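Local coordinates for secreted protein (Streptomyces lividans TK24, PDB 5LXZ) that probably works as a secreted copper-dependent metalloradical oxidase of the galactose oxidase-like AA5 family, carrying a copper ion bound by tyrosines and histidines, at residues T68-P73 / V232-I237; M114-E119 / D146-P151; P359-K364 / S556-F561. The protein carries 1 engineered substitution. One frame throughout, in Å; residues are numbered along the deposited sequence.

Contact 1: residues T68-P73 / V232-I237; sequences TIKKVP and VAEKYI
K70 and E234 form a salt bridge between outer strand 69-71 of one blade of the kelch-type beta-propeller and the turn leading into outer strand 235-238 of the next. K70 NZ meets E234 OE1 at 2.9 Å, nearly in line with the C-O bond. A bend in the lysine chain at chi3 (-94°) carries the ammonium there, and water 1 gives it a second link by bridging NZ to the carbonyl O of E234. The other carboxylate oxygen, E234 OE2, pairs with K38, so two lysines share one acid. Beside this polar group V72 sends CG1 between the blades: with chi1 at 177° it lies anti to the backbone N, 3.7 Å from E234 O and 4.0 Å from Y236 CE2. The carbonyl of P73 comes to the edge of the tyrosine ring, its O 3.4 Å from Y236 CD2. Further out, Y236 OH is hydrogen-bonded to T59 of strand 58-62, and F229 meets the ring edge-to-face. The turn that presents E234 ends in a G1 beta bulge, E234 and K235 both facing D230. Water 2 joins the two backbones, donating to P73 O at 2.7 Å and accepting from Y236 N at 2.9 Å.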
ATOM      1  N   THR A  68       6.657  -8.728  23.940  1.00 20.65           N
ATOM      2  CA  THR A  68       7.494  -7.604  24.228  1.00 21.20           C
ATOM      3  C   THR A  68       7.669  -6.681  23.019  1.00 20.40           C
ATOM      4  O   THR A  68       7.467  -7.069  21.857  1.00 16.83           O
ATOM      5  CB  THR A  68       8.863  -8.096  24.657  1.00 23.33           C
ATOM      6  OG1 THR A  68       9.375  -8.987  23.671  1.00 24.51           O
ATOM      7  CG2 THR A  68       8.753  -8.855  25.995  1.00 24.95           C
ATOM      8  N   ILE A  69       8.085  -5.466  23.316  1.00 18.69           N
ATOM      9  CA  ILE A  69       8.190  -4.430  22.307  1.00 18.34           C
ATOM     10  C   ILE A  69       9.391  -3.585  22.594  1.00 17.04           C
ATOM     11  O   ILE A  69       9.737  -3.351  23.755  1.00 17.82           O
ATOM     12  CB  ILE A  69       6.845  -3.668  22.157  1.00 18.72           C
ATOM     13  CG1 ILE A  69       6.900  -2.687  20.974  1.00 18.77           C
ATOM     14  CG2 ILE A  69       6.450  -2.932  23.417  1.00 20.84           C
ATOM     15  CD1 ILE A  69       5.535  -2.415  20.352  1.00 19.37           C
ATOM     16  N   LYS A  70      10.067  -3.128  21.558  1.00 15.99           N
ATOM     17  CA  LYS A  70      11.162  -2.184  21.712  1.00 16.56           C
ATOM     18  C   LYS A  70      11.099  -1.091  20.667  1.00 16.21           C
ATOM     19  O   LYS A  70      10.514  -1.272  19.596  1.00 14.38           O
ATOM     20  CB  LYS A  70      12.524  -2.867  21.660  1.00 20.00           C
ATOM     21  CG  LYS A  70      12.854  -3.541  20.341  1.00 22.11           C
ATOM     22  CD  LYS A  70      14.272  -4.097  20.291  1.00 24.96           C
ATOM     23  CE  LYS A  70      15.251  -3.111  19.680  0.50 24.78           C
ATOM     24  NZ  LYS A  70      16.498  -3.816  19.307  0.50 25.62           N
ATOM     25  N   LYS A  71      11.718   0.031  20.979  1.00 14.30           N
ATOM     26  CA  LYS A  71      11.901   1.111  20.048  1.00 14.78           C
ATOM     27  C   LYS A  71      13.127   0.852  19.209  1.00 14.51           C
ATOM     28  O   LYS A  71      14.108   0.270  19.675  1.00 17.44           O
ATOM     29  CB  LYS A  71      12.039   2.448  20.766  1.00 15.88           C
ATOM     30  CG  LYS A  71      10.886   2.771  21.679  1.00 16.61           C
ATOM     31  CD  LYS A  71      10.878   4.249  22.013  1.00 18.11           C
ATOM     32  CE  LYS A  71       9.664   4.579  22.835  1.00 20.52           C
ATOM     33  NZ  LYS A  71       9.672   5.995  23.257  1.00 22.75           N
ATOM     34  N   VAL A  72      13.046   1.284  17.947  1.00 13.26           N
ATOM     35  CA  VAL A  72      14.159   1.266  17.014  1.00 13.13           C
ATOM     36  C   VAL A  72      14.479   2.690  16.545  1.00 12.30           C
ATOM     37  O   VAL A  72      13.616   3.410  16.100  1.00 11.95           O
ATOM     38  CB  VAL A  72      13.819   0.406  15.774  1.00 13.63           C
ATOM     39  CG1 VAL A  72      14.958   0.457  14.769  1.00 14.33           C
ATOM     40  CG2 VAL A  72      13.591  -1.025  16.192  1.00 14.49           C
ATOM     41  N   PRO A  73      15.756   3.120  16.626  1.00 13.19           N
ATOM     42  CA  PRO A  73      16.097   4.435  16.102  1.00 13.70           C
ATOM     43  C   PRO A  73      15.726   4.579  14.623  1.00 13.13           C
ATOM     44  O   PRO A  73      16.050   3.677  13.822  1.00 14.15           O
ATOM     45  CB  PRO A  73      17.625   4.508  16.261  1.00 14.42           C
ATOM     46  CG  PRO A  73      17.973   3.466  17.242  1.00 14.64           C
ATOM     47  CD  PRO A  73      16.921   2.405  17.167  1.00 14.46           C
ATOM     48  N   VAL A 232      18.014  -9.016  11.835  1.00 14.50           N
ATOM     49  CA  VAL A 232      18.878  -9.629  12.871  1.00 16.29           C
ATOM     50  C   VAL A 232      19.500  -8.543  13.739  1.00 16.47           C
ATOM     51  O   VAL A 232      19.373  -8.563  14.968  1.00 17.83           O
ATOM     52  CB  VAL A 232      19.908 -10.576  12.249  1.00 17.38           C
ATOM     53  CG1 VAL A 232      20.879 -11.127  13.307  1.00 17.80           C
ATOM     54  CG2 VAL A 232      19.196 -11.739  11.546  1.00 18.45           C
ATOM     55  N   ALA A 233      20.079  -7.542  13.094  1.00 15.93           N
ATOM     56  CA  ALA A 233      20.604  -6.392  13.797  1.00 15.77           C
ATOM     57  C   ALA A 233      19.525  -5.489  14.402  1.00 16.49           C
ATOM     58  O   ALA A 233      19.794  -4.709  15.322  1.00 17.39           O
ATOM     59  CB  ALA A 233      21.486  -5.609  12.885  1.00 17.35           C
ATOM     60  N   GLU A 234      18.307  -5.574  13.859  1.00 15.38           N
ATOM     61  CA  GLU A 234      17.203  -4.710  14.227  1.00 14.90           C
ATOM     62  C   GLU A 234      17.543  -3.245  14.045  1.00 14.89           C
ATOM     63  O   GLU A 234      17.284  -2.421  14.912  1.00 14.87           O
ATOM     64  CB  GLU A 234      16.675  -5.088  15.602  1.00 16.83           C
ATOM     65  CG  GLU A 234      16.129  -6.507  15.590  1.00 19.29           C
ATOM     66  CD  GLU A 234      15.518  -6.965  16.905  1.00 22.24           C
ATOM     67  OE1 GLU A 234      15.763  -6.313  17.945  1.00 24.12           O
ATOM     68  OE2 GLU A 234      14.785  -7.975  16.862  1.00 22.20           O
ATOM     69  N   LYS A 235      18.096  -2.906  12.883  1.00 13.32           N
ATOM     70  CA  LYS A 235      18.418  -1.529  12.591  1.00 14.42           C
ATOM     71  C   LYS A 235      18.246  -1.193  11.116  1.00 12.52           C
ATOM     72  O   LYS A 235      18.299  -2.081  10.242  1.00 11.71           O
ATOM     73  CB  LYS A 235      19.830  -1.178  13.092  1.00 17.58           C
ATOM     74  CG  LYS A 235      20.979  -1.837  12.423  1.00 21.29           C
ATOM     75  CD  LYS A 235      22.283  -1.295  13.051  0.50 22.18           C
ATOM     76  CE  LYS A 235      23.355  -2.345  13.222  0.50 24.64           C
ATOM     77  NZ  LYS A 235      23.845  -2.808  11.905  1.00 27.36           N
ATOM     78  N   TYR A 236      18.018   0.076  10.843  1.00 11.55           N
ATOM     79  CA  TYR A 236      17.979   0.580   9.485  1.00 11.19           C
ATOM     80  C   TYR A 236      19.407   0.830   9.012  1.00 12.55           C
ATOM     81  O   TYR A 236      20.183   1.502   9.721  1.00 14.35           O
ATOM     82  CB  TYR A 236      17.216   1.888   9.412  1.00 10.90           C
ATOM     83  CG  TYR A 236      15.753   1.771   9.716  1.00 10.72           C
ATOM     84  CD1 TYR A 236      14.840   1.417   8.724  1.00 11.34           C
ATOM     85  CD2 TYR A 236      15.254   2.110  10.964  1.00 10.60           C
ATOM     86  CE1 TYR A 236      13.498   1.360   9.002  1.00 11.97           C
ATOM     87  CE2 TYR A 236      13.903   2.101  11.236  1.00 11.49           C
ATOM     88  CZ  TYR A 236      13.027   1.719  10.233  1.00 11.42           C
ATOM     89  OH  TYR A 236      11.652   1.662  10.468  1.00 12.44           O
ATOM     90  N   ILE A 237      19.751   0.297   7.856  1.00 11.24           N
ATOM     91  CA  ILE A 237      21.087   0.493   7.269  1.00 11.33           C
ATOM     92  C   ILE A 237      20.944   1.379   6.030  1.00 11.08           C
ATOM     93  O   ILE A 237      20.228   1.021   5.078  1.00 10.58           O
ATOM     94  CB  ILE A 237      21.720  -0.839   6.897  1.00 13.01           C
ATOM     95  CG1 ILE A 237      21.776  -1.777   8.115  1.00 14.61           C
ATOM     96  CG2 ILE A 237      23.120  -0.568   6.297  1.00 13.05           C
ATOM     97  CD1 ILE A 237      22.376  -3.117   7.832  1.00 16.49           C
TER
HETATM   98  O   HOH W   1      17.466  -1.858  17.514  1.00 34.16           O
HETATM   99  O   HOH W   2      18.015   1.895  13.158  1.00 13.35           O

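Contact 2: residues M114-E119 / D146-P151; sequences MVVHNE and DPVLVP
V150 wedges its two methyls against V116 and N118, the main apolar contact between strands 114-118 and 148-150. CG2 of V150 lies 3.7 Å from CG1 of V116, the two side chains meeting at about a right angle. The other methyl, CG1, has chi1 at -169° and thus leans anti to the backbone N; there it touches N118 CB at 3.5 Å and the V116 carbonyl O at 3.6 Å. V148 extends the same row more loosely, its CG1 standing 4.5 Å from V116 CG2. L127 of the neighbouring strand 125-127 touches both V116 and V148, and I125 touches V150, so the valines belong to a larger buried apolar layer.

The polar contact lies at one end of this row. N118 ND2 donates to P151 O at 3.0 Å, bent to 142° at the hydrogen, with the donor well above the carbonyl plane. The same amide is held elsewhere too: ND2 also reaches K123 O, while OD1 accepts from the backbone N of N120, so both ends of the amide have partners, which is consistent with a single orientation of the group. On the reverse face of strand 114-118, H117 turns away from V150 and stacks on Y207; its ND1 bonds V115 O at 3.2 Å within the same strand.

The strands cross at 40°, their axes approaching to 8.1 Å, and they hydrogen-bond to different neighbours: 114-118 to strands 164-177 and 206-210, 148-150 to 125-127. The pair 125-127/148-150 thus packs its valines on strand 114-118, consistent with an apolar core layer of the GlxA beta barrel domain.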
ATOM      1  N   MET A 114      -1.415  25.193  -5.840  1.00 10.96           N
ATOM      2  CA  MET A 114      -1.231  25.218  -7.279  1.00 10.48           C
ATOM      3  C   MET A 114       0.235  25.427  -7.595  1.00 10.98           C
ATOM      4  O   MET A 114       0.867  26.362  -7.055  1.00 11.15           O
ATOM      5  CB  MET A 114      -2.028  26.394  -7.845  1.00 10.69           C
ATOM      6  CG  MET A 114      -2.035  26.537  -9.354  1.00 11.04           C
ATOM      7  SD  MET A 114      -2.926  25.212 -10.182  1.00 10.38           S
ATOM      8  CE  MET A 114      -4.565  25.374  -9.499  1.00 10.14           C
ATOM      9  N   VAL A 115       0.798  24.575  -8.448  1.00 10.30           N
ATOM     10  CA  VAL A 115       2.177  24.763  -8.905  1.00 10.40           C
ATOM     11  C   VAL A 115       2.080  25.471 -10.228  1.00 11.02           C
ATOM     12  O   VAL A 115       1.684  24.889 -11.222  1.00 10.75           O
ATOM     13  CB  VAL A 115       2.932  23.451  -9.035  1.00 11.26           C
ATOM     14  CG1 VAL A 115       4.360  23.705  -9.544  1.00 11.40           C
ATOM     15  CG2 VAL A 115       2.906  22.742  -7.704  1.00 12.25           C
ATOM     16  N   VAL A 116       2.459  26.748 -10.273  1.00 11.21           N
ATOM     17  CA  VAL A 116       2.383  27.491 -11.508  1.00 11.63           C
ATOM     18  C   VAL A 116       3.692  27.288 -12.252  1.00 11.76           C
ATOM     19  O   VAL A 116       4.770  27.394 -11.653  1.00 12.47           O
ATOM     20  CB  VAL A 116       2.103  28.988 -11.268  1.00 11.83           C
ATOM     21  CG1 VAL A 116       1.912  29.729 -12.582  1.00 12.73           C
ATOM     22  CG2 VAL A 116       0.936  29.198 -10.294  1.00 12.11           C
ATOM     23  N   HIS A 117       3.567  27.019 -13.539  1.00 11.39           N
ATOM     24  CA  HIS A 117       4.658  26.762 -14.462  1.00 12.19           C
ATOM     25  C   HIS A 117       4.840  27.969 -15.368  1.00 12.99           C
ATOM     26  O   HIS A 117       3.883  28.487 -15.869  1.00 11.72           O
ATOM     27  CB  HIS A 117       4.342  25.559 -15.340  1.00 12.69           C
ATOM     28  CG  HIS A 117       4.462  24.250 -14.652  1.00 13.83           C
ATOM     29  ND1 HIS A 117       3.698  23.924 -13.553  1.00 14.99           N
ATOM     30  CD2 HIS A 117       5.234  23.177 -14.906  1.00 14.95           C
ATOM     31  CE1 HIS A 117       4.008  22.709 -13.152  1.00 14.48           C
ATOM     32  NE2 HIS A 117       4.921  22.226 -13.959  1.00 16.47           N
ATOM     33  N   ASN A 118       6.091  28.417 -15.528  1.00 12.99           N
ATOM     34  CA  ASN A 118       6.429  29.482 -16.471  1.00 14.32           C
ATOM     35  C   ASN A 118       7.456  28.923 -17.445  1.00 15.37           C
ATOM     36  O   ASN A 118       8.596  28.641 -17.050  1.00 16.97           O
ATOM     37  CB  ASN A 118       6.972  30.675 -15.711  1.00 14.02           C
ATOM     38  CG  ASN A 118       7.449  31.788 -16.633  1.00 15.42           C
ATOM     39  OD1 ASN A 118       7.102  31.850 -17.812  1.00 15.80           O
ATOM     40  ND2 ASN A 118       8.236  32.708 -16.064  1.00 17.22           N
ATOM     41  N   GLU A 119       7.034  28.756 -18.702  1.00 16.09           N
ATOM     42  CA  GLU A 119       7.900  28.253 -19.762  0.50 16.87           C
ATOM     43  C   GLU A 119       8.753  29.358 -20.403  1.00 17.03           C
ATOM     44  O   GLU A 119       9.549  29.068 -21.258  1.00 17.99           O
ATOM     45  CB  GLU A 119       7.066  27.580 -20.847  0.50 18.03           C
ATOM     46  CG  GLU A 119       6.273  26.393 -20.321  0.50 18.80           C
ATOM     47  CD  GLU A 119       5.679  25.542 -21.423  0.50 19.68           C
ATOM     48  OE1 GLU A 119       5.526  26.034 -22.557  0.50 22.01           O
ATOM     49  OE2 GLU A 119       5.361  24.375 -21.137  0.50 20.93           O
ATOM     50  N   ASP A 146      -3.109  35.285  -2.372  1.00 19.07           N
ATOM     51  CA  ASP A 146      -1.922  36.081  -2.389  1.00 19.82           C
ATOM     52  C   ASP A 146      -1.340  36.103  -3.782  1.00 19.36           C
ATOM     53  O   ASP A 146      -1.566  35.196  -4.587  1.00 17.02           O
ATOM     54  CB  ASP A 146      -0.851  35.492  -1.460  1.00 22.20           C
ATOM     55  CG  ASP A 146      -0.960  36.003  -0.039  1.00 27.08           C
ATOM     56  OD1 ASP A 146      -1.346  37.186   0.155  1.00 29.24           O
ATOM     57  OD2 ASP A 146      -0.659  35.207   0.867  1.00 32.21           O
ATOM     58  N   PRO A 147      -0.508  37.103  -4.062  1.00 18.34           N
ATOM     59  CA  PRO A 147       0.265  37.100  -5.298  1.00 18.33           C
ATOM     60  C   PRO A 147       1.319  36.024  -5.283  1.00 18.19           C
ATOM     61  O   PRO A 147       1.739  35.560  -4.198  1.00 19.50           O
ATOM     62  CB  PRO A 147       0.911  38.499  -5.326  1.00 19.64           C
ATOM     63  CG  PRO A 147       1.000  38.858  -3.896  1.00 19.23           C
ATOM     64  CD  PRO A 147      -0.213  38.298  -3.237  1.00 19.57           C
ATOM     65  N   VAL A 148       1.727  35.604  -6.478  1.00 17.96           N
ATOM     66  CA  VAL A 148       2.802  34.659  -6.639  1.00 18.28           C
ATOM     67  C   VAL A 148       3.743  35.102  -7.737  1.00 19.39           C
ATOM     68  O   VAL A 148       3.302  35.513  -8.840  1.00 17.86           O
ATOM     69  CB  VAL A 148       2.310  33.210  -6.922  1.00 18.40           C
ATOM     70  CG1 VAL A 148       1.469  33.124  -8.198  1.00 19.24           C
ATOM     71  CG2 VAL A 148       3.495  32.220  -6.946  1.00 18.91           C
ATOM     72  N   LEU A 149       5.022  34.980  -7.417  1.00 20.59           N
ATOM     73  CA  LEU A 149       6.113  35.273  -8.302  1.00 23.33           C
ATOM     74  C   LEU A 149       6.605  33.965  -8.865  1.00 22.86           C
ATOM     75  O   LEU A 149       7.158  33.135  -8.139  1.00 26.29           O
ATOM     76  CB  LEU A 149       7.248  35.948  -7.535  1.00 25.46           C
ATOM     77  CG  LEU A 149       8.530  36.143  -8.343  1.00 27.31           C
ATOM     78  CD1 LEU A 149       8.231  37.157  -9.437  1.00 28.45           C
ATOM     79  CD2 LEU A 149       9.671  36.614  -7.446  0.50 26.72           C
ATOM     80  N   VAL A 150       6.400  33.771 -10.162  1.00 21.02           N
ATOM     81  CA  VAL A 150       6.829  32.565 -10.818  1.00 20.80           C
ATOM     82  C   VAL A 150       8.096  32.905 -11.560  1.00 21.69           C
ATOM     83  O   VAL A 150       8.056  33.757 -12.456  1.00 22.38           O
ATOM     84  CB  VAL A 150       5.780  32.040 -11.823  1.00 19.91           C
ATOM     85  CG1 VAL A 150       6.177  30.632 -12.259  1.00 19.51           C
ATOM     86  CG2 VAL A 150       4.383  32.081 -11.241  1.00 19.81           C
ATOM     87  N   PRO A 151       9.212  32.267 -11.189  1.00 22.51           N
ATOM     88  CA  PRO A 151      10.492  32.672 -11.801  1.00 22.84           C
ATOM     89  C   PRO A 151      10.536  32.359 -13.269  1.00 23.18           C
ATOM     90  O   PRO A 151       9.756  31.525 -13.784  1.00 20.13           O
ATOM     91  CB  PRO A 151      11.553  31.835 -11.075  1.00 24.08           C
ATOM     92  CG  PRO A 151      10.838  31.066 -10.006  1.00 24.91           C
ATOM     93  CD  PRO A 151       9.364  31.161 -10.222  1.00 22.99           C
TER

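Contact 3: residues P359-K364 / S556-F561; sequences PAQDEK and SIALDF. With EDO (1,2-ethanediol), chain K.
The Q361 carboxamide lies against the backbone of A558 and bonds both its N and its O, as a neighbouring strand would. OE1 accepts from A558 N at 3.0 Å, and NE2 donates to A558 O at 2.9 Å; both bonds lie in the plane of the accepting carbonyl and use a lone pair. With CG anti to the carbonyl carbon (chi1 -78°), the chain bends about CB-CG (chi2 93°) and so brings the amide to A558. I557 CG2 sits over one side of the amide plane, 3.7 Å from NE2, and A558 CB lies on the other. Cut back to an alanine, this position would probably leave A558 N and O without these mates and open a gap beside the I557 methyl.

Upstream, the backbone N of A360 bonds S556 O at 2.7 Å, nearly straight at 162°, and P359 CA makes a bent CA-H...O contact with the same oxygen. P359 follows a cis peptide bond and rests its ring carbon CB 4.0 Å from A558 CB, while A360 CB meets I557 CG1. The 3-10 turn 360-362 shapes this loop, and Q305 and K389 bond to the backbone O of Q361. Beyond the glutamine, an ethanediol, probably from the crystallisation liquor, donates through O2 to L559 O at 2.7 Å and sets C2 at the edge of the F561 ring.

A loop joining strands 353-356 and 364-368 of one propeller blade is thereby docked on strand 556-564 of the Early set domain, a propeller-to-C-terminal-domain interface of the galactose oxidase-like fold.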
ATOM      1  N   PRO A 359      -3.906 -20.656  -4.224  1.00 10.45           N
ATOM      2  CA  PRO A 359      -2.461 -20.635  -4.345  1.00 10.35           C
ATOM      3  C   PRO A 359      -2.004 -19.722  -5.459  1.00  9.27           C
ATOM      4  O   PRO A 359      -2.666 -19.605  -6.491  1.00  9.37           O
ATOM      5  CB  PRO A 359      -2.127 -22.087  -4.684  1.00 11.33           C
ATOM      6  CG  PRO A 359      -3.305 -22.539  -5.489  1.00 11.75           C
ATOM      7  CD  PRO A 359      -4.508 -21.825  -4.918  1.00 12.33           C
ATOM      8  N   ALA A 360      -0.827 -19.124  -5.274  1.00  8.64           N
ATOM      9  CA  ALA A 360      -0.264 -18.188  -6.223  1.00  8.35           C
ATOM     10  C   ALA A 360      -0.041 -18.760  -7.605  1.00  8.27           C
ATOM     11  O   ALA A 360      -0.046 -18.035  -8.583  1.00  8.64           O
ATOM     12  CB  ALA A 360       1.027 -17.614  -5.693  1.00  8.96           C
ATOM     13  N   GLN A 361       0.122 -20.076  -7.683  1.00  8.06           N
ATOM     14  CA  GLN A 361       0.213 -20.721  -8.981  1.00  8.70           C
ATOM     15  C   GLN A 361      -0.922 -20.345  -9.935  1.00  9.57           C
ATOM     16  O   GLN A 361      -0.708 -20.320 -11.149  1.00 10.34           O
ATOM     17  CB  GLN A 361       0.206 -22.250  -8.820  1.00  8.89           C
ATOM     18  CG  GLN A 361       1.546 -22.788  -8.377  1.00  9.23           C
ATOM     19  CD  GLN A 361       1.715 -22.948  -6.868  1.00  8.65           C
ATOM     20  OE1 GLN A 361       1.059 -22.291  -6.045  1.00  8.65           O
ATOM     21  NE2 GLN A 361       2.589 -23.894  -6.489  1.00  8.85           N
ATOM     22  N   ASP A 362      -2.119 -20.132  -9.392  1.00 10.24           N
ATOM     23  CA  ASP A 362      -3.294 -19.925 -10.253  1.00 10.95           C
ATOM     24  C   ASP A 362      -3.336 -18.552 -10.901  1.00 10.52           C
ATOM     25  O   ASP A 362      -4.092 -18.357 -11.848  1.00 10.16           O
ATOM     26  CB  ASP A 362      -4.554 -20.198  -9.461  1.00 12.25           C
ATOM     27  CG  ASP A 362      -4.687 -21.665  -9.042  1.00 14.99           C
ATOM     28  OD1 ASP A 362      -3.897 -22.545  -9.469  1.00 18.20           O
ATOM     29  OD2 ASP A 362      -5.587 -21.914  -8.233  1.00 21.73           O
ATOM     30  N   GLU A 363      -2.555 -17.583 -10.407  1.00  9.50           N
ATOM     31  CA  GLU A 363      -2.494 -16.224 -10.996  1.00 10.08           C
ATOM     32  C   GLU A 363      -3.853 -15.568 -11.045  1.00  9.55           C
ATOM     33  O   GLU A 363      -4.168 -14.855 -11.996  1.00  9.64           O
ATOM     34  CB  GLU A 363      -1.821 -16.225 -12.377  1.00 11.44           C
ATOM     35  CG  GLU A 363      -0.475 -16.918 -12.386  1.00 13.29           C
ATOM     36  CD  GLU A 363       0.396 -16.513 -13.569  1.00 15.56           C
ATOM     37  OE1 GLU A 363       0.962 -15.365 -13.569  1.00 16.11           O
ATOM     38  OE2 GLU A 363       0.533 -17.386 -14.495  1.00 17.93           O
ATOM     39  N   LYS A 364      -4.633 -15.786  -9.981  1.00  8.42           N
ATOM     40  CA  LYS A 364      -5.895 -15.101  -9.822  1.00  8.99           C
ATOM     41  C   LYS A 364      -5.762 -13.974  -8.808  1.00  8.05           C
ATOM     42  O   LYS A 364      -5.323 -14.196  -7.677  1.00  8.99           O
ATOM     43  CB  LYS A 364      -6.987 -16.063  -9.380  1.00 10.37           C
ATOM     44  CG  LYS A 364      -7.368 -17.078 -10.440  1.00 12.57           C
ATOM     45  CD  LYS A 364      -8.542 -17.926  -9.975  1.00 14.75           C
ATOM     46  CE  LYS A 364      -8.868 -19.034 -10.952  1.00 17.61           C
ATOM     47  NZ  LYS A 364     -10.201 -19.611 -10.603  0.50 17.63           N
ATOM     48  N   SER A 556       0.827 -16.921  -1.330  1.00  6.93           N
ATOM     49  CA  SER A 556       0.885 -18.256  -0.743  1.00  7.42           C
ATOM     50  C   SER A 556       1.044 -19.268  -1.851  1.00  7.62           C
ATOM     51  O   SER A 556       0.221 -19.350  -2.747  1.00  8.68           O
ATOM     52  CB  SER A 556      -0.404 -18.504  -0.015  1.00  7.70           C
ATOM     53  OG  SER A 556      -0.401 -19.847   0.485  1.00  8.63           O
ATOM     54  N   ILE A 557       2.114 -20.031  -1.796  1.00  7.09           N
ATOM     55  CA  ILE A 557       2.531 -20.936  -2.859  1.00  7.65           C
ATOM     56  C   ILE A 557       2.287 -22.360  -2.397  1.00  7.34           C
ATOM     57  O   ILE A 557       2.725 -22.755  -1.327  1.00  7.66           O
ATOM     58  CB  ILE A 557       4.010 -20.715  -3.161  1.00  8.39           C
ATOM     59  CG1 ILE A 557       4.208 -19.261  -3.642  1.00  9.23           C
ATOM     60  CG2 ILE A 557       4.516 -21.725  -4.190  1.00  8.73           C
ATOM     61  CD1 ILE A 557       5.575 -18.736  -3.344  1.00 10.40           C
ATOM     62  N   ALA A 558       1.563 -23.136  -3.201  1.00  7.40           N
ATOM     63  CA  ALA A 558       1.394 -24.565  -2.829  1.00  8.26           C
ATOM     64  C   ALA A 558       2.646 -25.376  -3.024  1.00  8.66           C
ATOM     65  O   ALA A 558       3.291 -25.231  -4.051  1.00  8.44           O
ATOM     66  CB  ALA A 558       0.291 -25.154  -3.694  1.00  8.15           C
ATOM     67  N   LEU A 559       2.954 -26.257  -2.078  1.00  9.52           N
ATOM     68  CA  LEU A 559       4.089 -27.179  -2.214  1.00 10.59           C
ATOM     69  C   LEU A 559       3.601 -28.613  -2.309  1.00 11.10           C
ATOM     70  O   LEU A 559       2.748 -29.029  -1.557  1.00 10.28           O
ATOM     71  CB  LEU A 559       5.023 -27.113  -1.028  1.00 11.50           C
ATOM     72  CG  LEU A 559       5.582 -25.796  -0.534  1.00 13.91           C
ATOM     73  CD1 LEU A 559       6.812 -25.955   0.343  1.00 13.29           C
ATOM     74  CD2 LEU A 559       5.868 -24.840  -1.643  1.00 13.58           C
ATOM     75  N   ASP A 560       4.206 -29.351  -3.226  1.00 11.22           N
ATOM     76  CA  ASP A 560       4.006 -30.794  -3.258  1.00 12.71           C
ATOM     77  C   ASP A 560       4.693 -31.375  -2.019  1.00 11.52           C
ATOM     78  O   ASP A 560       5.667 -30.844  -1.514  1.00 10.84           O
ATOM     79  CB  ASP A 560       4.611 -31.390  -4.531  1.00 15.09           C
ATOM     80  CG  ASP A 560       3.806 -31.076  -5.769  1.00 18.54           C
ATOM     81  OD1 ASP A 560       2.631 -30.709  -5.669  1.00 24.20           O
ATOM     82  OD2 ASP A 560       4.368 -31.241  -6.867  1.00 26.11           O
ATOM     83  N   PHE A 561       4.151 -32.478  -1.500  1.00 11.05           N
ATOM     84  CA  PHE A 561       4.732 -33.089  -0.309  1.00 12.35           C
ATOM     85  C   PHE A 561       4.463 -34.587  -0.274  1.00 13.19           C
ATOM     86  O   PHE A 561       3.557 -35.069  -0.919  1.00 13.05           O
ATOM     87  CB  PHE A 561       4.154 -32.480   0.955  1.00 12.72           C
ATOM     88  CG  PHE A 561       2.682 -32.726   1.138  1.00 13.72           C
ATOM     89  CD1 PHE A 561       1.736 -31.868   0.614  1.00 13.62           C
ATOM     90  CD2 PHE A 561       2.246 -33.813   1.879  1.00 15.09           C
ATOM     91  CE1 PHE A 561       0.382 -32.089   0.812  1.00 14.73           C
ATOM     92  CE2 PHE A 561       0.894 -34.040   2.066  1.00 15.29           C
ATOM     93  CZ  PHE A 561      -0.033 -33.189   1.534  1.00 15.19           C
TER
HETATM   94  C1  EDO K 710      -1.237 -28.756  -2.932  1.00 22.21           C
HETATM   95  O1  EDO K 710      -2.361 -28.038  -2.421  1.00 21.43           O
HETATM   96  C2  EDO K 710      -0.452 -29.519  -1.851  1.00 20.85           C
HETATM   97  O2  EDO K 710       0.147 -28.667  -0.835  1.00 14.77           O

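In the fold
The three contacts lie in separate parts of the fold and do not touch. Contact 2 sits in the barrel domain, about 44 Å between centres from contact 1, and is nested along the chain inside the loop that contact 1 closes. The barrel is inserted in the propeller blade that carries strand 235-238, between its strands 91-102 and 218-222. Contact 3 follows, its centre about 33 Å from that of contact 1 and 53 Å from that of contact 2, across the chain's centre from the latter. It binds the Early set domain to a different blade. That domain also sends strand 545-547 to the sheet of strand 69-71, and brings the copper ligand H548 toward Y248, Y460 and H461.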